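Membrane-associated lipoprotein (Ureaplasma parvum, PDB 3K63) is of unknown function but is probably held at the cell membrane by a lipid, this chain being its lipoprotein-associated type-17 domain. Local coordinates at residues Asp15-Lys20 / Ile45-His50; Asn10-Asp15 / Lys96-Ser101; Ile58-Phe63 / Leu79-Met84; Leu21-Asn26 / Tyr41-Glu46. One frame throughout, in Å; residues are numbered along the deposited sequence.

Interaction 1. Residues Asp15-Lys20 / Ile45-His50; sequences DTFDFK and IEIQQH
Strands 17-20 and 45-49 run antiparallel at 158°, and non-hydrogen-bonded F17-Q49 and F19-I47 alternate with hydrogen-bonded D18-Q48 and K20-E46. The D18-Q48 ladder step is closed by Q48 N to D18 O at 2.7 Å and by D18 N to Q48 O at 3.1 Å. Past the strand end, H50 N still reaches T16 O (2.9 Å). The H50 ring folds back over the first strand: F17 CA sits over one of its faces, 4.3 Å from the centroid, in a CH-pi contact, while ND1 makes a weak, long bond to D15 O. On the same side as D18, Q48 bends at its second torsion (chi2 82°), which carries its amide across the neighbouring strand. NE2 thereby lies 3.7 Å from K20 CB and bonds weakly to E46 OE2. K20 and E46 lie side by side, pointing the same way, but NZ and OE1 remain 4.3 Å apart, beyond a salt bridge. D18 OD1 is held by Y29 OH. The other side is mostly apolar: F19 CB meets I47 CD1 at 3.9 Å, and the F17 ring slants against I47 CG2. F17 and F19 continue onto I58 and I60 of strand 56-64, the arrangement of a small two-stranded antiparallel sheet packed through its hydrophobic face onto a second sheet.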
loop_
_atom_site.group_PDB
_atom_site.type_symbol
_atom_site.label_atom_id
_atom_site.label_comp_id
_atom_site.label_asym_id
_atom_site.label_seq_id
_atom_site.Cartn_x
_atom_site.Cartn_y
_atom_site.Cartn_z
ATOM N N ASP A 15 7.446 -6.581 6.261
ATOM C CA ASP A 15 8.363 -6.653 7.391
ATOM C C ASP A 15 7.609 -6.160 8.622
ATOM O O ASP A 15 7.105 -6.958 9.424
ATOM C CB ASP A 15 9.592 -5.770 7.139
ATOM C CG ASP A 15 10.556 -5.745 8.321
ATOM O OD1 ASP A 15 10.532 -6.694 9.137
ATOM O OD2 ASP A 15 11.352 -4.782 8.423
ATOM N N THR A 16 7.520 -4.836 8.744
ATOM C CA THR A 16 6.824 -4.195 9.852
ATOM C C THR A 16 5.338 -4.498 9.844
ATOM O O THR A 16 4.735 -4.681 10.901
ATOM C CB THR A 16 6.968 -2.685 9.799
ATOM O OG1 THR A 16 8.335 -2.349 9.522
ATOM C CG2 THR A 16 6.544 -2.076 11.137
ATOM N N PHE A 17 4.739 -4.524 8.660
ATOM C CA PHE A 17 3.317 -4.805 8.557
ATOM C C PHE A 17 2.929 -5.323 7.185
ATOM O O PHE A 17 3.703 -5.283 6.228
ATOM C CB PHE A 17 2.489 -3.546 8.830
ATOM C CG PHE A 17 2.529 -2.536 7.704
ATOM C CD1 PHE A 17 3.706 -1.855 7.408
ATOM C CD2 PHE A 17 1.393 -2.277 6.931
ATOM C CE1 PHE A 17 3.757 -0.932 6.364
ATOM C CE2 PHE A 17 1.436 -1.352 5.881
ATOM C CZ PHE A 17 2.626 -0.677 5.600
ATOM N N ASP A 18 1.700 -5.798 7.111
ATOM C CA ASP A 18 1.130 -6.287 5.881
ATOM C C ASP A 18 -0.304 -5.798 5.908
ATOM O O ASP A 18 -0.813 -5.393 6.961
ATOM C CB ASP A 18 1.154 -7.809 5.836
ATOM C CG ASP A 18 2.509 -8.363 5.426
ATOM O OD1 ASP A 18 3.095 -7.855 4.440
ATOM O OD2 ASP A 18 2.988 -9.322 6.078
ATOM N N PHE A 19 -0.952 -5.803 4.754
ATOM C CA PHE A 19 -2.335 -5.377 4.698
ATOM C C PHE A 19 -3.094 -6.396 3.882
ATOM O O PHE A 19 -2.520 -7.169 3.112
ATOM C CB PHE A 19 -2.479 -3.989 4.058
ATOM C CG PHE A 19 -2.075 -3.935 2.613
ATOM C CD1 PHE A 19 -0.807 -3.485 2.247
ATOM C CD2 PHE A 19 -2.957 -4.336 1.615
ATOM C CE1 PHE A 19 -0.422 -3.431 0.908
ATOM C CE2 PHE A 19 -2.591 -4.290 0.269
ATOM C CZ PHE A 19 -1.317 -3.835 -0.088
ATOM N N LYS A 20 -4.398 -6.404 4.071
ATOM C CA LYS A 20 -5.238 -7.302 3.340
ATOM C C LYS A 20 -6.451 -6.434 3.077
ATOM O O LYS A 20 -6.874 -5.668 3.941
ATOM C CB LYS A 20 -5.574 -8.516 4.208
ATOM C CG LYS A 20 -5.696 -9.805 3.402
ATOM C CD LYS A 20 -5.856 -11.074 4.252
ATOM C CE LYS A 20 -7.285 -11.227 4.773
ATOM N NZ LYS A 20 -7.416 -12.460 5.606
ATOM N N ILE A 45 -9.536 -1.893 4.491
ATOM C CA ILE A 45 -8.159 -2.333 4.560
ATOM C C ILE A 45 -7.959 -2.878 5.967
ATOM O O ILE A 45 -8.304 -2.222 6.948
ATOM C CB ILE A 45 -7.192 -1.161 4.346
ATOM C CG1 ILE A 45 -7.420 -0.542 2.965
ATOM C CG2 ILE A 45 -5.776 -1.640 4.473
ATOM C CD1 ILE A 45 -6.787 0.848 2.774
ATOM N N GLU A 46 -7.429 -4.089 6.066
ATOM C CA GLU A 46 -7.163 -4.699 7.354
ATOM C C GLU A 46 -5.645 -4.678 7.477
ATOM O O GLU A 46 -4.953 -5.263 6.643
ATOM C CB GLU A 46 -7.639 -6.146 7.362
ATOM C CG GLU A 46 -7.500 -6.860 8.707
ATOM C CD GLU A 46 -7.492 -8.390 8.579
ATOM O OE1 GLU A 46 -8.353 -8.935 7.847
ATOM O OE2 GLU A 46 -6.626 -9.044 9.213
ATOM N N ILE A 47 -5.127 -3.992 8.498
ATOM C CA ILE A 47 -3.684 -3.915 8.720
ATOM C C ILE A 47 -3.214 -4.990 9.693
ATOM O O ILE A 47 -3.857 -5.232 10.716
ATOM C CB ILE A 47 -3.276 -2.552 9.296
ATOM C CG1 ILE A 47 -3.686 -1.436 8.343
ATOM C CG2 ILE A 47 -1.780 -2.510 9.505
ATOM C CD1 ILE A 47 -2.996 -1.517 6.970
ATOM N N GLN A 48 -2.110 -5.651 9.362
ATOM C CA GLN A 48 -1.554 -6.658 10.251
ATOM C C GLN A 48 -0.226 -6.074 10.679
ATOM O O GLN A 48 0.810 -6.314 10.057
ATOM C CB GLN A 48 -1.301 -7.991 9.539
ATOM C CG GLN A 48 -2.547 -8.759 9.076
ATOM C CD GLN A 48 -3.090 -8.250 7.742
ATOM O OE1 GLN A 48 -2.347 -8.137 6.755
ATOM N NE2 GLN A 48 -4.390 -7.945 7.704
ATOM N N GLN A 49 -0.255 -5.266 11.725
ATOM C CA GLN A 49 0.981 -4.675 12.198
ATOM C C GLN A 49 1.703 -5.737 13.012
ATOM O O GLN A 49 1.244 -6.137 14.084
ATOM C CB GLN A 49 0.709 -3.440 13.061
ATOM C CG GLN A 49 1.967 -2.650 13.329
ATOM C CD GLN A 49 1.695 -1.334 14.009
ATOM O OE1 GLN A 49 0.626 -0.748 13.829
ATOM N NE2 GLN A 49 2.667 -0.845 14.781
ATOM N N HIS A 50 2.833 -6.190 12.488
ATOM C CA HIS A 50 3.633 -7.218 13.134
ATOM C C HIS A 50 4.588 -6.679 14.179
ATOM O O HIS A 50 4.805 -7.316 15.201
ATOM C CB HIS A 50 4.449 -7.965 12.088
ATOM C CG HIS A 50 3.639 -8.454 10.933
ATOM N ND1 HIS A 50 4.119 -8.473 9.643
ATOM C CD2 HIS A 50 2.380 -8.945 10.874
ATOM C CE1 HIS A 50 3.187 -8.952 8.835
ATOM N NE2 HIS A 50 2.122 -9.247 9.558
#

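Interaction 2. Residues Asn10-Asp15 / Lys96-Ser101; sequences NIRLKD and KLLEVS
L13 and V100 meet through single methyl groups, their side chains crossing at about a right angle, with CD2 of L13 3.8 Å from CG2 of V100. L13 turns CG away from its own backbone N (chi1 -163°), which swings the branched end toward the strand. Two residues earlier in the strand, L98 extends CD1 toward the loop backbone, 4.2 Å from I11 O, and the same methyl lies obliquely to the R12 guanidinium, 4.3 Å from NH1. Here strand 93-100, at the border of the three-stranded antiparallel sheet, is overlain by the loop that leads from helix 4-7 into strand 17-21, residues 11-14 and 98-101 running 24° apart. No hydrogen bond links them; the nearest CA atoms, L13 and V100, are 7.4 Å apart, too far for a strand pair. The loop thus fills the flank between the two sheets: I11 packs on F17, I58 and L85, and L13 on F19. R12 sends NH2 back to N9 O, while K14 NZ comes no nearer to S101 O than 4.0 Å.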
loop_
_atom_site.group_PDB
_atom_site.type_symbol
_atom_site.label_atom_id
_atom_site.label_comp_id
_atom_site.label_asym_id
_atom_site.label_seq_id
_atom_site.Cartn_x
_atom_site.Cartn_y
_atom_site.Cartn_z
ATOM N N ASN A 10 12.034 2.847 9.468
ATOM C CA ASN A 10 12.195 1.410 9.268
ATOM C C ASN A 10 10.914 0.711 8.864
ATOM O O ASN A 10 10.855 -0.516 8.824
ATOM C CB ASN A 10 12.736 0.756 10.537
ATOM C CG ASN A 10 14.234 0.575 10.497
ATOM O OD1 ASN A 10 14.732 -0.550 10.426
ATOM N ND2 ASN A 10 14.964 1.683 10.531
ATOM N N ILE A 11 9.881 1.490 8.577
ATOM C CA ILE A 11 8.610 0.910 8.187
ATOM C C ILE A 11 8.724 0.397 6.760
ATOM O O ILE A 11 9.046 1.151 5.848
ATOM C CB ILE A 11 7.477 1.947 8.279
ATOM C CG1 ILE A 11 7.385 2.483 9.714
ATOM C CG2 ILE A 11 6.174 1.316 7.844
ATOM C CD1 ILE A 11 6.244 3.450 9.962
ATOM N N ARG A 12 8.481 -0.895 6.580
ATOM C CA ARG A 12 8.566 -1.520 5.269
ATOM C C ARG A 12 7.558 -2.656 5.185
ATOM O O ARG A 12 7.425 -3.458 6.109
ATOM C CB ARG A 12 9.987 -2.028 5.029
ATOM C CG ARG A 12 10.773 -1.184 4.028
ATOM C CD ARG A 12 12.215 -0.970 4.464
ATOM N NE ARG A 12 12.386 0.232 5.282
ATOM C CZ ARG A 12 12.278 1.480 4.826
ATOM N NH1 ARG A 12 11.994 1.695 3.548
ATOM N NH2 ARG A 12 12.467 2.513 5.642
ATOM N N LEU A 13 6.832 -2.707 4.074
ATOM C CA LEU A 13 5.809 -3.719 3.876
ATOM C C LEU A 13 6.411 -5.115 3.941
ATOM O O LEU A 13 7.582 -5.316 3.629
ATOM C CB LEU A 13 5.118 -3.502 2.528
ATOM C CG LEU A 13 3.769 -4.187 2.300
ATOM C CD1 LEU A 13 2.752 -3.715 3.328
ATOM C CD2 LEU A 13 3.289 -3.872 0.893
ATOM N N LYS A 14 5.602 -6.076 4.363
ATOM C CA LYS A 14 6.035 -7.456 4.477
ATOM C C LYS A 14 7.020 -7.672 5.632
ATOM O O LYS A 14 7.377 -8.807 5.954
ATOM C CB LYS A 14 6.627 -7.928 3.141
ATOM C CG LYS A 14 5.575 -8.557 2.216
ATOM C CD LYS A 14 6.086 -8.872 0.811
ATOM C CE LYS A 14 5.996 -7.660 -0.107
ATOM N NZ LYS A 14 6.439 -7.972 -1.500
ATOM N N ASP A 15 7.446 -6.581 6.261
ATOM C CA ASP A 15 8.363 -6.653 7.391
ATOM C C ASP A 15 7.609 -6.160 8.622
ATOM O O ASP A 15 7.105 -6.958 9.424
ATOM C CB ASP A 15 9.592 -5.770 7.139
ATOM C CG ASP A 15 10.556 -5.745 8.321
ATOM O OD1 ASP A 15 10.532 -6.694 9.137
ATOM O OD2 ASP A 15 11.352 -4.782 8.423
ATOM N N LYS A 96 3.231 9.786 5.696
ATOM C CA LYS A 96 4.387 9.354 4.932
ATOM C C LYS A 96 3.978 8.551 3.714
ATOM O O LYS A 96 3.153 7.642 3.803
ATOM C CB LYS A 96 5.308 8.498 5.798
ATOM C CG LYS A 96 6.624 8.136 5.120
ATOM C CD LYS A 96 7.415 7.114 5.921
ATOM C CE LYS A 96 8.916 7.399 5.847
ATOM N NZ LYS A 96 9.426 7.585 4.446
ATOM N N LEU A 97 4.560 8.897 2.572
ATOM C CA LEU A 97 4.280 8.188 1.333
ATOM C C LEU A 97 5.380 7.138 1.179
ATOM O O LEU A 97 6.554 7.460 1.299
ATOM C CB LEU A 97 4.282 9.173 0.161
ATOM C CG LEU A 97 3.225 10.281 0.278
ATOM C CD1 LEU A 97 3.493 11.341 -0.778
ATOM C CD2 LEU A 97 1.823 9.714 0.105
ATOM N N LEU A 98 5.003 5.890 0.932
ATOM C CA LEU A 98 5.973 4.807 0.786
ATOM C C LEU A 98 5.708 4.056 -0.513
ATOM O O LEU A 98 4.601 3.571 -0.734
ATOM C CB LEU A 98 5.858 3.841 1.970
ATOM C CG LEU A 98 6.535 2.474 1.889
ATOM C CD1 LEU A 98 8.020 2.616 2.054
ATOM C CD2 LEU A 98 5.990 1.587 2.978
ATOM N N GLU A 99 6.716 3.941 -1.368
ATOM C CA GLU A 99 6.529 3.249 -2.635
ATOM C C GLU A 99 6.878 1.767 -2.554
ATOM O O GLU A 99 8.018 1.422 -2.262
ATOM C CB GLU A 99 7.379 3.919 -3.709
ATOM C CG GLU A 99 7.153 3.379 -5.102
ATOM C CD GLU A 99 7.687 4.319 -6.161
ATOM O OE1 GLU A 99 7.297 5.510 -6.141
ATOM O OE2 GLU A 99 8.490 3.865 -7.005
ATOM N N VAL A 100 5.912 0.884 -2.814
ATOM C CA VAL A 100 6.199 -0.543 -2.751
ATOM C C VAL A 100 5.874 -1.273 -4.043
ATOM O O VAL A 100 4.917 -0.941 -4.745
ATOM C CB VAL A 100 5.449 -1.226 -1.608
ATOM C CG1 VAL A 100 5.498 -0.348 -0.384
ATOM C CG2 VAL A 100 4.033 -1.515 -2.010
ATOM N N SER A 101 6.684 -2.279 -4.344
ATOM C CA SER A 101 6.518 -3.073 -5.546
ATOM C C SER A 101 6.229 -4.519 -5.169
ATOM O O SER A 101 6.081 -4.840 -3.989
ATOM C CB SER A 101 7.788 -3.002 -6.376
ATOM O OG SER A 101 8.885 -3.393 -5.579
#

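Interaction 3. Residues Ile58-Phe63 / Leu79-Met84; sequences IKIINF and LKLSLM
The F63 ring leans obliquely against L81 and L79, with CE1 3.7 Å from L81 CG and CD1 4.0 Å from L79 CD1. I60 CG2 lies over one face of the ring, 3.7 Å above its plane and offset toward the rim; Y41 meets the ring edge-to-face, and F19 brings a third ring at about 60°. I60 continues this apolar side, its CD1 3.5 Å from L81 CD2 and its CG1 3.6 Å from L83 CD2. Strands 58-63 and 79-84 are antiparallel, inclined at 133°. K59 and M84 form a hydrogen-bonded pair; beyond it, I61 and N62 both face S82 in a classic beta bulge. S82 O takes I61 N at 2.9 Å and a weak bond from N62 N at 3.5 Å, while S82 N returns to N62 O. On the other side, selenomethionine M84 runs alongside K59, both pointing the same way, its CE 3.7 Å from K59 CG. The amine of K59 goes on to D57. A water bridges S82 OG and N62 OD1, and N62 ND2 is bonded to Y41 OH. The chemistry is therefore split by face: leucine, isoleucine and phenylalanine line the buried side with apolar contacts, whereas the opposite side mixes aliphatic stems with polar tips satisfied by water, tyrosine or a neighbouring carboxylate.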
loop_
_atom_site.group_PDB
_atom_site.type_symbol
_atom_site.label_atom_id
_atom_site.label_comp_id
_atom_site.label_asym_id
_atom_site.label_seq_id
_atom_site.Cartn_x
_atom_site.Cartn_y
_atom_site.Cartn_z
ATOM N N ILE A 58 0.102 2.186 12.341
ATOM C CA ILE A 58 0.243 2.339 10.902
ATOM C C ILE A 58 -1.080 2.146 10.187
ATOM O O ILE A 58 -1.703 1.088 10.302
ATOM C CB ILE A 58 1.173 1.290 10.315
ATOM C CG1 ILE A 58 2.592 1.412 10.875
ATOM C CG2 ILE A 58 1.162 1.425 8.810
ATOM C CD1 ILE A 58 3.529 0.286 10.377
ATOM N N LYS A 59 -1.487 3.158 9.425
ATOM C CA LYS A 59 -2.720 3.096 8.639
ATOM C C LYS A 59 -2.403 3.447 7.204
ATOM O O LYS A 59 -1.585 4.327 6.941
ATOM C CB LYS A 59 -3.739 4.117 9.119
ATOM C CG LYS A 59 -4.482 3.788 10.414
ATOM C CD LYS A 59 -5.282 2.494 10.319
ATOM C CE LYS A 59 -6.185 2.326 11.546
ATOM N NZ LYS A 59 -5.452 2.365 12.848
ATOM N N ILE A 60 -3.021 2.755 6.260
ATOM C CA ILE A 60 -2.817 3.107 4.863
ATOM C C ILE A 60 -4.094 3.898 4.585
ATOM O O ILE A 60 -5.187 3.345 4.610
ATOM C CB ILE A 60 -2.781 1.871 3.972
ATOM C CG1 ILE A 60 -1.482 1.106 4.229
ATOM C CG2 ILE A 60 -2.924 2.279 2.507
ATOM C CD1 ILE A 60 -1.431 -0.298 3.578
ATOM N N ILE A 61 -3.984 5.193 4.346
ATOM C CA ILE A 61 -5.195 5.968 4.103
ATOM C C ILE A 61 -5.549 6.084 2.608
ATOM O O ILE A 61 -6.720 6.308 2.265
ATOM C CB ILE A 61 -5.096 7.369 4.792
ATOM C CG1 ILE A 61 -4.024 8.235 4.131
ATOM C CG2 ILE A 61 -4.751 7.185 6.257
ATOM C CD1 ILE A 61 -3.892 9.644 4.788
ATOM N N ASN A 62 -4.546 5.899 1.738
ATOM C CA ASN A 62 -4.747 5.961 0.278
ATOM C C ASN A 62 -3.731 5.155 -0.502
ATOM O O ASN A 62 -2.581 5.038 -0.094
ATOM C CB ASN A 62 -4.662 7.391 -0.258
ATOM C CG ASN A 62 -5.789 8.264 0.235
ATOM O OD1 ASN A 62 -5.606 9.071 1.146
ATOM N ND2 ASN A 62 -6.975 8.094 -0.348
ATOM N N PHE A 63 -4.168 4.583 -1.613
ATOM C CA PHE A 63 -3.280 3.855 -2.497
ATOM C C PHE A 63 -3.240 4.769 -3.734
ATOM O O PHE A 63 -4.280 5.193 -4.246
ATOM C CB PHE A 63 -3.871 2.501 -2.866
ATOM C CG PHE A 63 -3.685 1.437 -1.815
ATOM C CD1 PHE A 63 -2.445 0.848 -1.614
ATOM C CD2 PHE A 63 -4.756 1.016 -1.030
ATOM C CE1 PHE A 63 -2.281 -0.144 -0.652
ATOM C CE2 PHE A 63 -4.594 0.033 -0.075
ATOM C CZ PHE A 63 -3.358 -0.545 0.116
ATOM N N LEU A 79 2.900 0.496 -6.339
ATOM C CA LEU A 79 1.882 1.358 -5.751
ATOM C C LEU A 79 2.568 2.307 -4.789
ATOM O O LEU A 79 3.656 2.023 -4.279
ATOM C CB LEU A 79 0.837 0.548 -4.982
ATOM C CG LEU A 79 -0.318 -0.139 -5.712
ATOM C CD1 LEU A 79 -0.953 -1.142 -4.758
ATOM C CD2 LEU A 79 -1.346 0.870 -6.190
ATOM N N LYS A 80 1.937 3.447 -4.557
ATOM C CA LYS A 80 2.454 4.447 -3.647
ATOM C C LYS A 80 1.467 4.395 -2.486
ATOM O O LYS A 80 0.284 4.710 -2.640
ATOM C CB LYS A 80 2.421 5.806 -4.343
ATOM C CG LYS A 80 3.089 6.938 -3.571
ATOM C CD LYS A 80 3.217 8.266 -4.360
ATOM C CE LYS A 80 4.284 8.162 -5.449
ATOM N NZ LYS A 80 4.492 9.443 -6.200
ATOM N N LEU A 81 1.944 3.954 -1.332
ATOM C CA LEU A 81 1.103 3.854 -0.145
ATOM C C LEU A 81 1.143 5.127 0.692
ATOM O O LEU A 81 2.190 5.519 1.213
ATOM C CB LEU A 81 1.551 2.684 0.721
ATOM C CG LEU A 81 0.912 1.324 0.476
ATOM C CD1 LEU A 81 1.275 0.833 -0.906
ATOM C CD2 LEU A 81 1.383 0.336 1.557
ATOM N N SER A 82 0.002 5.779 0.823
ATOM C CA SER A 82 -0.061 6.994 1.610
ATOM C C SER A 82 -0.363 6.511 3.028
ATOM O O SER A 82 -1.429 5.949 3.279
ATOM C CB SER A 82 -1.175 7.890 1.080
ATOM O OG SER A 82 -1.201 9.138 1.739
ATOM N N LEU A 83 0.579 6.733 3.947
ATOM C CA LEU A 83 0.446 6.281 5.326
ATOM C C LEU A 83 0.195 7.331 6.379
ATOM O O LEU A 83 0.588 8.493 6.238
ATOM C CB LEU A 83 1.705 5.540 5.734
ATOM C CG LEU A 83 2.207 4.438 4.815
ATOM C CD1 LEU A 83 3.645 4.084 5.196
ATOM C CD2 LEU A 83 1.286 3.238 4.930
HETATM N N MSE A 84 -0.476 6.913 7.444
HETATM C CA MSE A 84 -0.709 7.794 8.570
HETATM C C MSE A 84 -0.027 7.059 9.715
HETATM O O MSE A 84 -0.378 5.920 10.023
HETATM C CB MSE A 84 -2.190 7.952 8.870
HETATM C CG MSE A 84 -2.451 8.887 10.018
HETATM SE SE MSE A 84 -4.306 9.274 10.327
HETATM C CE MSE A 84 -4.833 7.480 10.849
HETATM O O HOH W 1 -3.173 11.011 1.234
#

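Interaction 4. Residues Leu21-Asn26 / Tyr41-Glu46; sequences LAAFPN and YYQGIE
L21 lies against Y41 and G44 where the two-stranded antiparallel sheet ends in the non-hydrogen-bonded L21-I45 bridge, and a type I beta turn from L21 to F24 then leads the chain away. The L21 side chain runs along the second segment: CB and CG both pass G44 O at 4.0 Å, and CD2 ends 3.9 Å from Y41 CA, beside Y41 CB. The leucine also packs on I37 and F63, linking this corner to helix 34-40 and the larger sheet. A22 N bonds to G44 O at 2.9 Å. A22 CB lies only 3.3 Å from Q43 O; G44 takes backbone angles (phi 132°, psi 146°) natural to a residue without a side chain. The extended Q43 lays its amide beside A23, NE2 3.5 Å from A23 CB, a methyl that also lies over the centre of one face of the F24 ring. A water donates to G44 O at 2.7 Å and accepts a weak bond from A23 N.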
loop_
_atom_site.group_PDB
_atom_site.type_symbol
_atom_site.label_atom_id
_atom_site.label_comp_id
_atom_site.label_asym_id
_atom_site.label_seq_id
_atom_site.Cartn_x
_atom_site.Cartn_y
_atom_site.Cartn_z
ATOM N N LEU A 21 -6.978 -6.526 1.863
ATOM C CA LEU A 21 -8.136 -5.740 1.473
ATOM C C LEU A 21 -9.429 -6.520 1.641
ATOM O O LEU A 21 -9.546 -7.673 1.213
ATOM C CB LEU A 21 -8.008 -5.296 0.019
ATOM C CG LEU A 21 -7.428 -3.913 -0.279
ATOM C CD1 LEU A 21 -5.979 -3.831 0.142
ATOM C CD2 LEU A 21 -7.584 -3.636 -1.786
ATOM N N ALA A 22 -10.404 -5.881 2.268
ATOM C CA ALA A 22 -11.700 -6.502 2.489
ATOM C C ALA A 22 -12.309 -7.076 1.205
ATOM O O ALA A 22 -13.156 -7.972 1.256
ATOM C CB ALA A 22 -12.661 -5.487 3.103
ATOM N N ALA A 23 -11.871 -6.563 0.059
ATOM C CA ALA A 23 -12.397 -7.006 -1.224
ATOM C C ALA A 23 -11.698 -8.254 -1.762
ATOM O O ALA A 23 -12.280 -9.010 -2.528
ATOM C CB ALA A 23 -12.309 -5.870 -2.227
ATOM N N PHE A 24 -10.455 -8.475 -1.349
ATOM C CA PHE A 24 -9.727 -9.648 -1.810
ATOM C C PHE A 24 -9.078 -10.407 -0.664
ATOM O O PHE A 24 -7.892 -10.704 -0.700
ATOM C CB PHE A 24 -8.649 -9.243 -2.814
ATOM C CG PHE A 24 -9.152 -8.367 -3.921
ATOM C CD1 PHE A 24 -8.670 -7.068 -4.064
ATOM C CD2 PHE A 24 -10.117 -8.831 -4.811
ATOM C CE1 PHE A 24 -9.145 -6.250 -5.071
ATOM C CE2 PHE A 24 -10.599 -8.022 -5.822
ATOM C CZ PHE A 24 -10.112 -6.725 -5.954
ATOM N N PRO A 25 -9.866 -10.775 0.352
ATOM C CA PRO A 25 -9.338 -11.505 1.510
ATOM C C PRO A 25 -8.329 -12.643 1.297
ATOM O O PRO A 25 -7.392 -12.775 2.086
ATOM C CB PRO A 25 -10.607 -11.988 2.218
ATOM C CG PRO A 25 -11.599 -12.115 1.084
ATOM C CD PRO A 25 -11.337 -10.834 0.338
ATOM N N ASN A 26 -8.487 -13.448 0.248
ATOM C CA ASN A 26 -7.565 -14.568 0.050
ATOM C C ASN A 26 -6.585 -14.477 -1.116
ATOM O O ASN A 26 -6.259 -15.496 -1.730
ATOM C CB ASN A 26 -8.350 -15.877 -0.076
ATOM C CG ASN A 26 -9.576 -15.900 0.804
ATOM O OD1 ASN A 26 -10.688 -15.633 0.341
ATOM N ND2 ASN A 26 -9.381 -16.191 2.087
ATOM N N TYR A 41 -9.997 -0.563 -2.490
ATOM C CA TYR A 41 -9.669 -0.396 -1.085
ATOM C C TYR A 41 -10.761 0.357 -0.323
ATOM O O TYR A 41 -10.769 0.378 0.913
ATOM C CB TYR A 41 -8.298 0.277 -0.923
ATOM C CG TYR A 41 -8.217 1.746 -1.246
ATOM C CD1 TYR A 41 -8.555 2.701 -0.301
ATOM C CD2 TYR A 41 -7.731 2.182 -2.475
ATOM C CE1 TYR A 41 -8.402 4.067 -0.566
ATOM C CE2 TYR A 41 -7.572 3.537 -2.754
ATOM C CZ TYR A 41 -7.903 4.477 -1.799
ATOM O OH TYR A 41 -7.713 5.823 -2.064
ATOM N N TYR A 42 -11.703 0.939 -1.058
ATOM C CA TYR A 42 -12.792 1.677 -0.439
ATOM C C TYR A 42 -13.669 0.688 0.332
ATOM O O TYR A 42 -14.502 1.083 1.146
ATOM C CB TYR A 42 -13.632 2.387 -1.501
ATOM C CG TYR A 42 -14.516 1.455 -2.300
ATOM C CD1 TYR A 42 -15.830 1.187 -1.901
ATOM C CD2 TYR A 42 -14.019 0.785 -3.413
ATOM C CE1 TYR A 42 -16.619 0.269 -2.588
ATOM C CE2 TYR A 42 -14.799 -0.136 -4.109
ATOM C CZ TYR A 42 -16.097 -0.393 -3.689
ATOM O OH TYR A 42 -16.857 -1.337 -4.343
ATOM N N GLN A 43 -13.482 -0.598 0.069
ATOM C CA GLN A 43 -14.243 -1.622 0.761
ATOM C C GLN A 43 -13.639 -1.939 2.114
ATOM O O GLN A 43 -14.277 -2.574 2.937
ATOM C CB GLN A 43 -14.304 -2.888 -0.089
ATOM C CG GLN A 43 -15.263 -2.777 -1.255
ATOM C CD GLN A 43 -15.411 -4.084 -1.984
ATOM O OE1 GLN A 43 -15.793 -5.098 -1.388
ATOM N NE2 GLN A 43 -15.113 -4.075 -3.283
ATOM N N GLY A 44 -12.401 -1.501 2.336
ATOM C CA GLY A 44 -11.756 -1.749 3.612
ATOM C C GLY A 44 -10.347 -2.291 3.526
ATOM O O GLY A 44 -9.990 -3.039 2.612
ATOM N N ILE A 45 -9.536 -1.893 4.491
ATOM C CA ILE A 45 -8.159 -2.333 4.560
ATOM C C ILE A 45 -7.959 -2.878 5.967
ATOM O O ILE A 45 -8.304 -2.222 6.948
ATOM C CB ILE A 45 -7.192 -1.161 4.346
ATOM C CG1 ILE A 45 -7.420 -0.542 2.965
ATOM C CG2 ILE A 45 -5.776 -1.640 4.473
ATOM C CD1 ILE A 45 -6.787 0.848 2.774
ATOM N N GLU A 46 -7.429 -4.089 6.066
ATOM C CA GLU A 46 -7.163 -4.699 7.354
ATOM C C GLU A 46 -5.645 -4.678 7.477
ATOM O O GLU A 46 -4.953 -5.263 6.643
ATOM C CB GLU A 46 -7.639 -6.146 7.362
ATOM C CG GLU A 46 -7.500 -6.860 8.707
ATOM C CD GLU A 46 -7.492 -8.390 8.579
ATOM O OE1 GLU A 46 -8.353 -8.935 7.847
ATOM O OE2 GLU A 46 -6.626 -9.044 9.213
HETATM O O HOH W 2 -11.317 -3.571 0.370
#

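From the N terminus, the loop 10-15 opens first and is met last, by strand 93-100, so interaction 2 closes the longest loop and encloses the other three. Interaction 1 starts at D15, shared with interaction 2, and joins strands 17-21 and 45-49. Interaction 4 lies further in, closing the excursion through helix 34-40; it shares I45 and E46 with interaction 1 and so ends on the same strand. Interaction 3 follows in series, joining strands 56-64 and 79-87 around helix 70-76. Interactions 1 and 3 bring the two sheets together, and I45 packing on F63 ties interaction 4 in as well. L81 and L83 make backbone hydrogen bonds to L98 and K96 of the strand in interaction 2.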